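Local structure of putative DsbA oxidoreductase SCO1869 (Streptomyces coelicolor A3, 3GL5) at residues 4-9 with 39-44; 10-15 with 98-103; 16-21 with 84-89. The protein is of unconfirmed function but, as a DsbA-like member of the thioredoxin clan, is probably an oxidoreductase that exchanges thiols and disulfides. One frame throughout, in Å; residues are numbered along the deposited sequence.

How the contacts relate
The three contacts follow one thioredoxin-type beta-alpha-beta unit, strand 3-9, helix 14-28 and strand 36-42, from its sheet outward. Contact 1 pairs the two strands. Contact 2 takes the turn that leads from strand 3-9 to Cys-13 to the start of helix 101-111; contact 3 takes the first turns of helix 14-28 to the loop after helix 69-85. Their centres lie about 13 Å apart for contacts 1 and 2, and about 16 Å for either of these with contact 3. The disulfide Cys-13 to Cys-16 joins contacts 2 and 3, and Ser-9 OG of contact 1 comes within 3.3 Å of Cys-16 CB. Glu-44 packs on Asp-10, where contacts 1 and 2 touch.

Contact 1 (4-9 with 39-44); sequences RVEIWS and VHRSFE
The indole of Trp-8 carries Arg-41 over one face and Ser-42 O and Phe-43 CB at its edge. Arg-41 CB sits 3.4 Å from the centroid of the five-membered ring, only 2° off the normal, a CH-pi contact. From there the arginine chain runs alongside the indole, and its guanidinium, tilted 21° from the ring plane, ends with Trp-8 CZ2 over one of its faces. A kink at the second torsion (chi2 -84°) lays the arginine along the ring. At the indole edge, Ser-42 O approaches Trp-8 CD1 to 3.2 Å, while Trp-8 NE1 is held by Asp-172 O.

Beyond the ring the guanidinium meets acid: Arg-41 NH2 and Glu-6 OE2 lie 2.5 Å apart, a salt bridge whose hydrogen bond is weakened by a bent N-H. Arg-4 NH1, at a long 3.7 Å from Glu-6 OE2, adds charge attraction alone, since the oxygen stands well out of its guanidinium plane. Arg-41 NH1 also bonds to Asp-172, so two acids share the charge of this arginine, and Glu-6 OE1 has its own mate in Arg-191.

On the other sheet face, Ile-7 CD1 touches His-40 CE1 at 3.8 Å, and a water bridges Ile-7 O to His-40 ND1.

Between the two faces runs a parallel ladder, including Ile-7 N to Val-39 O (2.9 Å) and Arg-41 N to Ile-7 O (3.1 Å). Strand 186-189 continues the sheet beyond strand 3-9; helix 166-178 packs on the Trp-8 and Arg-41 face, and helix 14-28 on that of Ile-7 and His-40.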
loop_
_atom_site.group_PDB
_atom_site.type_symbol
_atom_site.label_atom_id
_atom_site.label_comp_id
_atom_site.label_asym_id
_atom_site.label_seq_id
_atom_site.Cartn_x
_atom_site.Cartn_y
_atom_site.Cartn_z
ATOM N N ARG A 4 -6.319 -0.398 8.280
ATOM C CA ARG A 4 -5.967 -1.337 7.215
ATOM C C ARG A 4 -6.184 -2.782 7.690
ATOM O O ARG A 4 -5.929 -3.093 8.852
ATOM C CB ARG A 4 -4.499 -1.105 6.790
ATOM C CG ARG A 4 -4.089 -1.899 5.575
ATOM C CD ARG A 4 -2.644 -1.679 5.117
ATOM N NE ARG A 4 -1.636 -1.719 6.184
ATOM C CZ ARG A 4 -0.330 -1.902 5.972
ATOM N NH1 ARG A 4 0.112 -2.111 4.724
ATOM N NH2 ARG A 4 0.534 -1.891 7.000
ATOM N N VAL A 5 -6.707 -3.624 6.805
ATOM C CA VAL A 5 -6.767 -5.084 6.996
ATOM C C VAL A 5 -5.880 -5.804 5.932
ATOM O O VAL A 5 -6.182 -5.761 4.712
ATOM C CB VAL A 5 -8.228 -5.633 6.908
ATOM C CG1 VAL A 5 -8.231 -7.163 6.924
ATOM C CG2 VAL A 5 -9.062 -5.096 8.040
ATOM N N GLU A 6 -4.797 -6.445 6.388
ATOM C CA GLU A 6 -3.914 -7.220 5.491
ATOM C C GLU A 6 -4.267 -8.704 5.511
ATOM O O GLU A 6 -4.522 -9.293 6.581
ATOM C CB GLU A 6 -2.470 -7.057 5.900
ATOM C CG GLU A 6 -2.044 -5.591 6.041
ATOM C CD GLU A 6 -0.786 -5.439 6.826
ATOM O OE1 GLU A 6 -0.858 -5.316 8.065
ATOM O OE2 GLU A 6 0.290 -5.502 6.202
ATOM N N ILE A 7 -4.299 -9.308 4.339
ATOM C CA ILE A 7 -4.746 -10.697 4.235
ATOM C C ILE A 7 -3.676 -11.529 3.534
ATOM O O ILE A 7 -3.493 -11.408 2.308
ATOM C CB ILE A 7 -6.049 -10.817 3.407
ATOM C CG1 ILE A 7 -7.116 -9.869 3.933
ATOM C CG2 ILE A 7 -6.499 -12.278 3.327
ATOM C CD1 ILE A 7 -8.447 -9.965 3.142
ATOM N N TRP A 8 -2.983 -12.367 4.287
ATOM C CA TRP A 8 -2.010 -13.305 3.684
ATOM C C TRP A 8 -2.713 -14.542 3.158
ATOM O O TRP A 8 -3.530 -15.107 3.853
ATOM C CB TRP A 8 -0.966 -13.711 4.716
ATOM C CG TRP A 8 0.134 -12.752 4.827
ATOM C CD1 TRP A 8 1.354 -12.837 4.207
ATOM C CD2 TRP A 8 0.157 -11.538 5.594
ATOM N NE1 TRP A 8 2.145 -11.757 4.556
ATOM C CE2 TRP A 8 1.434 -10.949 5.407
ATOM C CE3 TRP A 8 -0.774 -10.890 6.423
ATOM C CZ2 TRP A 8 1.799 -9.734 6.011
ATOM C CZ3 TRP A 8 -0.405 -9.693 7.039
ATOM C CH2 TRP A 8 0.848 -9.116 6.815
ATOM N N SER A 9 -2.402 -14.970 1.939
ATOM C CA SER A 9 -3.019 -16.200 1.404
ATOM C C SER A 9 -2.152 -16.775 0.292
ATOM O O SER A 9 -1.276 -16.068 -0.258
ATOM C CB SER A 9 -4.422 -15.953 0.821
ATOM O OG SER A 9 -5.427 -15.878 1.826
ATOM N N VAL A 39 -5.518 -4.989 1.939
ATOM C CA VAL A 39 -4.289 -5.158 1.186
ATOM C C VAL A 39 -4.013 -6.670 1.158
ATOM O O VAL A 39 -4.013 -7.322 2.217
ATOM C CB VAL A 39 -3.105 -4.393 1.848
ATOM C CG1 VAL A 39 -1.729 -4.751 1.163
ATOM C CG2 VAL A 39 -3.335 -2.899 1.803
ATOM N N HIS A 40 -3.827 -7.215 -0.042
ATOM C CA HIS A 40 -3.494 -8.634 -0.190
ATOM C C HIS A 40 -1.996 -8.832 -0.209
ATOM O O HIS A 40 -1.258 -7.975 -0.727
ATOM C CB HIS A 40 -4.149 -9.251 -1.432
ATOM C CG HIS A 40 -5.629 -9.267 -1.352
ATOM N ND1 HIS A 40 -6.305 -10.011 -0.411
ATOM C CD2 HIS A 40 -6.575 -8.567 -2.038
ATOM C CE1 HIS A 40 -7.608 -9.802 -0.545
ATOM N NE2 HIS A 40 -7.798 -8.935 -1.528
ATOM N N ARG A 41 -1.573 -9.963 0.360
ATOM C CA ARG A 41 -0.185 -10.254 0.717
ATOM C C ARG A 41 0.130 -11.692 0.334
ATOM O O ARG A 41 -0.724 -12.560 0.475
ATOM C CB ARG A 41 -0.034 -10.169 2.224
ATOM C CG ARG A 41 -0.215 -8.801 2.770
ATOM C CD ARG A 41 1.089 -8.156 2.629
ATOM N NE ARG A 41 1.128 -6.968 3.411
ATOM C CZ ARG A 41 2.252 -6.380 3.780
ATOM N NH1 ARG A 41 3.453 -6.903 3.456
ATOM N NH2 ARG A 41 2.169 -5.275 4.497
ATOM N N SER A 42 1.337 -11.927 -0.170
ATOM C CA SER A 42 1.738 -13.245 -0.644
ATOM C C SER A 42 2.065 -14.186 0.502
ATOM O O SER A 42 2.728 -13.797 1.452
ATOM C CB SER A 42 3.012 -13.137 -1.464
ATOM O OG SER A 42 2.825 -12.303 -2.586
ATOM N N PHE A 43 1.685 -15.443 0.357
ATOM C CA PHE A 43 2.166 -16.487 1.236
ATOM C C PHE A 43 2.252 -17.758 0.437
ATOM O O PHE A 43 1.342 -18.054 -0.323
ATOM C CB PHE A 43 1.173 -16.661 2.401
ATOM C CG PHE A 43 1.673 -17.573 3.526
ATOM C CD1 PHE A 43 2.215 -17.029 4.684
ATOM C CD2 PHE A 43 1.533 -18.972 3.439
ATOM C CE1 PHE A 43 2.664 -17.857 5.755
ATOM C CE2 PHE A 43 1.958 -19.823 4.493
ATOM C CZ PHE A 43 2.540 -19.262 5.650
ATOM N N GLU A 44 3.332 -18.527 0.588
ATOM C CA GLU A 44 3.398 -19.813 -0.096
ATOM C C GLU A 44 3.349 -20.919 0.959
ATOM O O GLU A 44 4.229 -21.010 1.809
ATOM C CB GLU A 44 4.693 -19.961 -0.912
ATOM C CG GLU A 44 4.714 -19.286 -2.281
ATOM C CD GLU A 44 6.120 -19.243 -2.845
ATOM O OE1 GLU A 44 6.961 -18.440 -2.359
ATOM O OE2 GLU A 44 6.422 -20.064 -3.726
HETATM O O HOH W 1 -5.038 -12.376 -0.157
#

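Contact 2 (10-15 with 98-103); sequences DIACPW and GSTFDL
Asp-10 OD1 is a carboxylate oxygen gripped from several directions. Thr-100 OG1 donates to its syn lone pair over 2.6 Å, the backbone Ile-11 N adds a weak bond of 2.9 Å, and His-104 NE2 bonds to it as well; the second oxygen, OD2, takes Leu-45 N. With both oxygens engaged, the carboxylate has little freedom to rotate. Thr-100 holds its hydroxyl between backbone N and carbonyl carbon (chi1 55°), which turns OG1 to the aspartate; although this residue stands at the N-cap of helix 101-111, its side chain makes no capping bond.

Beside the polar pair the contact is apolar. The methyl Thr-100 CG2 approaches Ile-11 CB at 4.1 Å and Ala-12 CB at 4.2 Å, and Leu-103 CD2 lies across Ile-11, 3.9 Å from its CG2. Phe-123 of helix 116-128 packs against both Ile-11 and Leu-103.

Ala-12 is the centre of an inverse gamma turn, closed by a weak bond from Cys-13 N to Ile-11 O at 3.1 Å. Ile-11 O also receives Asn-127, a residue of the sodium site. The turn delivers Cys-13 to the N-cap of helix 14-28, in disulfide linkage with Cys-16: the CxxC arrangement at a helix start found in thioredoxin-like oxidoreductases.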
loop_
_atom_site.group_PDB
_atom_site.type_symbol
_atom_site.label_atom_id
_atom_site.label_comp_id
_atom_site.label_asym_id
_atom_site.label_seq_id
_atom_site.Cartn_x
_atom_site.Cartn_y
_atom_site.Cartn_z
ATOM N N ASP A 10 -2.409 -18.049 -0.032
ATOM C CA ASP A 10 -1.801 -18.713 -1.179
ATOM C C ASP A 10 -2.917 -19.073 -2.132
ATOM O O ASP A 10 -4.042 -19.281 -1.699
ATOM C CB ASP A 10 -1.118 -20.008 -0.751
ATOM C CG ASP A 10 -0.018 -20.419 -1.676
ATOM O OD1 ASP A 10 0.097 -19.897 -2.813
ATOM O OD2 ASP A 10 0.764 -21.309 -1.278
ATOM N N ILE A 11 -2.623 -19.140 -3.422
ATOM C CA ILE A 11 -3.607 -19.647 -4.404
ATOM C C ILE A 11 -3.995 -21.162 -4.214
ATOM O O ILE A 11 -5.140 -21.573 -4.504
ATOM C CB ILE A 11 -3.095 -19.389 -5.859
ATOM C CG1 ILE A 11 -2.797 -17.877 -6.095
ATOM C CG2 ILE A 11 -4.098 -19.893 -6.885
ATOM C CD1 ILE A 11 -4.002 -16.920 -5.916
ATOM N N ALA A 12 -3.037 -21.986 -3.778
ATOM C CA ALA A 12 -3.279 -23.428 -3.558
ATOM C C ALA A 12 -3.822 -23.659 -2.134
ATOM O O ALA A 12 -3.310 -24.472 -1.395
ATOM C CB ALA A 12 -1.946 -24.253 -3.773
ATOM N N CYS A 13 -4.789 -22.880 -1.716
ATOM C CA CYS A 13 -5.276 -22.966 -0.345
ATOM C C CYS A 13 -6.809 -22.804 -0.404
ATOM O O CYS A 13 -7.303 -21.701 -0.584
ATOM C CB CYS A 13 -4.603 -21.859 0.447
ATOM S SG CYS A 13 -5.273 -21.427 2.007
ATOM N N PRO A 14 -7.552 -23.910 -0.318
ATOM C CA PRO A 14 -9.024 -23.837 -0.451
ATOM C C PRO A 14 -9.668 -22.909 0.572
ATOM O O PRO A 14 -10.591 -22.212 0.217
ATOM C CB PRO A 14 -9.490 -25.287 -0.223
ATOM C CG PRO A 14 -8.286 -26.157 -0.425
ATOM C CD PRO A 14 -7.042 -25.300 -0.225
ATOM N N TRP A 15 -9.195 -22.904 1.825
ATOM C CA TRP A 15 -9.688 -21.993 2.875
ATOM C C TRP A 15 -9.345 -20.529 2.687
ATOM O O TRP A 15 -9.981 -19.687 3.296
ATOM C CB TRP A 15 -9.176 -22.425 4.254
ATOM C CG TRP A 15 -9.783 -23.775 4.660
ATOM C CD1 TRP A 15 -9.140 -24.988 4.802
ATOM C CD2 TRP A 15 -11.164 -24.022 4.889
ATOM N NE1 TRP A 15 -10.061 -25.978 5.130
ATOM C CE2 TRP A 15 -11.306 -25.402 5.190
ATOM C CE3 TRP A 15 -12.296 -23.201 4.893
ATOM C CZ2 TRP A 15 -12.546 -25.977 5.504
ATOM C CZ3 TRP A 15 -13.546 -23.782 5.188
ATOM C CH2 TRP A 15 -13.650 -25.157 5.491
ATOM N N GLY A 98 0.228 -27.373 -7.104
ATOM C CA GLY A 98 1.626 -27.127 -7.496
ATOM C C GLY A 98 2.238 -25.886 -6.865
ATOM O O GLY A 98 1.713 -25.313 -5.890
ATOM N N SER A 99 3.384 -25.493 -7.405
ATOM C CA SER A 99 4.106 -24.324 -6.946
ATOM C C SER A 99 3.352 -23.025 -7.324
ATOM O O SER A 99 2.775 -22.943 -8.420
ATOM C CB SER A 99 5.506 -24.348 -7.578
ATOM O OG SER A 99 6.041 -23.025 -7.633
ATOM N N THR A 100 3.349 -22.015 -6.444
ATOM C CA THR A 100 2.623 -20.732 -6.735
ATOM C C THR A 100 3.557 -19.512 -6.819
ATOM O O THR A 100 3.111 -18.369 -6.866
ATOM C CB THR A 100 1.551 -20.429 -5.676
ATOM O OG1 THR A 100 2.164 -20.437 -4.367
ATOM C CG2 THR A 100 0.457 -21.474 -5.733
ATOM N N PHE A 101 4.856 -19.764 -6.829
ATOM C CA PHE A 101 5.808 -18.707 -6.724
ATOM C C PHE A 101 5.587 -17.650 -7.804
ATOM O O PHE A 101 5.507 -16.459 -7.507
ATOM C CB PHE A 101 7.258 -19.232 -6.775
ATOM C CG PHE A 101 8.289 -18.131 -6.657
ATOM C CD1 PHE A 101 8.331 -17.309 -5.523
ATOM C CD2 PHE A 101 9.208 -17.896 -7.676
ATOM C CE1 PHE A 101 9.278 -16.281 -5.414
ATOM C CE2 PHE A 101 10.194 -16.867 -7.537
ATOM C CZ PHE A 101 10.200 -16.065 -6.416
ATOM N N ASP A 102 5.524 -18.107 -9.051
ATOM C CA ASP A 102 5.309 -17.248 -10.215
ATOM C C ASP A 102 3.936 -16.567 -10.220
ATOM O O ASP A 102 3.804 -15.390 -10.638
ATOM C CB ASP A 102 5.536 -18.051 -11.499
ATOM C CG ASP A 102 7.019 -18.371 -11.706
ATOM O OD1 ASP A 102 7.842 -17.583 -11.197
ATOM O OD2 ASP A 102 7.371 -19.396 -12.335
ATOM N N LEU A 103 2.924 -17.283 -9.734
ATOM C CA LEU A 103 1.624 -16.663 -9.575
ATOM C C LEU A 103 1.748 -15.465 -8.639
ATOM O O LEU A 103 1.225 -14.397 -8.904
ATOM C CB LEU A 103 0.622 -17.690 -9.025
ATOM C CG LEU A 103 -0.042 -18.653 -10.017
ATOM C CD1 LEU A 103 0.964 -19.634 -10.592
ATOM C CD2 LEU A 103 -1.123 -19.412 -9.310
#

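Contact 3 (16-21 with 84-89); sequences CYVGKA and AAEGLA
Helix 14-28, which starts with the CxxC disulfide of this thioredoxin-like domain, is joined here to the loop that follows helix 69-85. That helix ends in a Schellman motif at Gly-87, whose positive phi turns the chain so that Leu-88 and Ala-89 meet Tyr-17.

The tyrosine ring is engaged at a face and at its rim. Leu-88 CD1 stands over the ring centre, 3.8 Å from the centroid and 4° off the normal, a CH-pi contact, and the same methyl comes within 3.2 Å of Tyr-17 O. Ring and leucine run antiparallel to each other, which brings Leu-88 CB to 3.7 Å from Tyr-17 CZ. With CG anti to the backbone N (chi1 -179°), the ring extends from the helix far enough for its hydroxyl to reach the loop. There Tyr-17 OH donates a hydrogen bond to Ala-89 O, 2.5 Å away, which lies in the plane of the ring; the hydroxyl in turn lies in the carbonyl plane, on a lone pair.

One turn further along, Ala-21 CB touches both Glu-86 CB (3.7 Å) and Leu-88 CD1 (3.8 Å). The carboxylate of Glu-86 goes to Arg-22, leaving its methylenes to pack on Val-18 and Ala-21.

A phenylalanine in place of Tyr-17 would probably leave the carbonyl of Ala-89 without this donor and the loop less firmly tied to the helix. Phe-128 and Tyr-124 also meet the tyrosine ring. The chemistry is thus divided: apolar contact covers the ring's face, while its hydroxyl probably helps to hold the loop backbone against the helix that bears Cys-16.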
loop_
_atom_site.group_PDB
_atom_site.type_symbol
_atom_site.label_atom_id
_atom_site.label_comp_id
_atom_site.label_asym_id
_atom_site.label_seq_id
_atom_site.Cartn_x
_atom_site.Cartn_y
_atom_site.Cartn_z
ATOM N N CYS A 16 -8.290 -20.233 1.920
ATOM C CA CYS A 16 -7.966 -18.855 1.539
ATOM C C CYS A 16 -9.063 -18.332 0.599
ATOM O O CYS A 16 -9.579 -17.225 0.791
ATOM C CB CYS A 16 -6.597 -18.810 0.854
ATOM S SG CYS A 16 -5.241 -19.259 1.927
ATOM N N TYR A 17 -9.422 -19.155 -0.391
ATOM C CA TYR A 17 -10.501 -18.884 -1.350
ATOM C C TYR A 17 -11.871 -18.721 -0.689
ATOM O O TYR A 17 -12.572 -17.751 -0.969
ATOM C CB TYR A 17 -10.545 -20.016 -2.355
ATOM C CG TYR A 17 -11.581 -19.947 -3.486
ATOM C CD1 TYR A 17 -11.756 -18.800 -4.299
ATOM C CD2 TYR A 17 -12.308 -21.068 -3.793
ATOM C CE1 TYR A 17 -12.719 -18.808 -5.385
ATOM C CE2 TYR A 17 -13.216 -21.103 -4.850
ATOM C CZ TYR A 17 -13.427 -19.996 -5.633
ATOM O OH TYR A 17 -14.329 -20.167 -6.650
ATOM N N VAL A 18 -12.241 -19.659 0.190
ATOM C CA VAL A 18 -13.488 -19.559 0.960
ATOM C C VAL A 18 -13.424 -18.394 1.973
ATOM O O VAL A 18 -14.378 -17.601 2.063
ATOM C CB VAL A 18 -13.905 -20.929 1.650
ATOM C CG1 VAL A 18 -15.246 -20.825 2.329
ATOM C CG2 VAL A 18 -14.007 -22.036 0.601
ATOM N N GLY A 19 -12.309 -18.277 2.705
ATOM C CA GLY A 19 -12.156 -17.197 3.697
ATOM C C GLY A 19 -12.144 -15.776 3.143
ATOM O O GLY A 19 -12.523 -14.792 3.836
ATOM N N LYS A 20 -11.696 -15.623 1.907
ATOM C CA LYS A 20 -11.726 -14.306 1.306
ATOM C C LYS A 20 -13.195 -13.841 1.162
ATOM O O LYS A 20 -13.544 -12.713 1.505
ATOM C CB LYS A 20 -11.036 -14.294 -0.064
ATOM C CG LYS A 20 -11.161 -12.880 -0.736
ATOM C CD LYS A 20 -10.100 -12.677 -1.779
ATOM C CE LYS A 20 -10.669 -12.802 -3.119
ATOM N NZ LYS A 20 -11.418 -11.536 -3.413
ATOM N N ALA A 21 -14.046 -14.747 0.686
ATOM C CA ALA A 21 -15.460 -14.440 0.457
ATOM C C ALA A 21 -16.168 -14.184 1.780
ATOM O O ALA A 21 -17.017 -13.267 1.888
ATOM C CB ALA A 21 -16.129 -15.567 -0.295
ATOM N N ALA A 84 -19.966 -23.227 -2.159
ATOM C CA ALA A 84 -21.259 -22.872 -2.780
ATOM C C ALA A 84 -22.001 -21.838 -1.932
ATOM O O ALA A 84 -22.574 -20.874 -2.447
ATOM C CB ALA A 84 -22.135 -24.087 -3.018
ATOM N N ALA A 85 -21.952 -22.038 -0.626
ATOM C CA ALA A 85 -22.679 -21.197 0.302
ATOM C C ALA A 85 -22.183 -19.733 0.310
ATOM O O ALA A 85 -22.918 -18.867 0.760
ATOM C CB ALA A 85 -22.635 -21.795 1.729
ATOM N N GLU A 86 -20.944 -19.491 -0.140
ATOM C CA GLU A 86 -20.396 -18.134 -0.332
ATOM C C GLU A 86 -20.535 -17.623 -1.775
ATOM O O GLU A 86 -20.038 -16.530 -2.074
ATOM C CB GLU A 86 -18.901 -18.047 0.028
ATOM C CG GLU A 86 -18.513 -18.554 1.418
ATOM C CD GLU A 86 -19.264 -17.827 2.538
ATOM O OE1 GLU A 86 -19.559 -16.604 2.403
ATOM O OE2 GLU A 86 -19.567 -18.485 3.561
ATOM N N GLY A 87 -21.168 -18.404 -2.662
ATOM C CA GLY A 87 -21.330 -18.012 -4.057
ATOM C C GLY A 87 -20.133 -18.274 -4.939
ATOM O O GLY A 87 -20.032 -17.734 -6.050
ATOM N N LEU A 88 -19.244 -19.132 -4.452
ATOM C CA LEU A 88 -18.055 -19.546 -5.173
ATOM C C LEU A 88 -18.184 -20.909 -5.786
ATOM O O LEU A 88 -18.605 -21.849 -5.141
ATOM C CB LEU A 88 -16.845 -19.587 -4.230
ATOM C CG LEU A 88 -16.522 -18.373 -3.355
ATOM C CD1 LEU A 88 -15.318 -18.643 -2.425
ATOM C CD2 LEU A 88 -16.279 -17.128 -4.198
ATOM N N ALA A 89 -17.737 -21.028 -7.017
ATOM C CA ALA A 89 -17.594 -22.313 -7.669
ATOM C C ALA A 89 -16.403 -23.065 -7.058
ATOM O O ALA A 89 -15.411 -22.451 -6.641
ATOM C CB ALA A 89 -17.362 -22.088 -9.154
#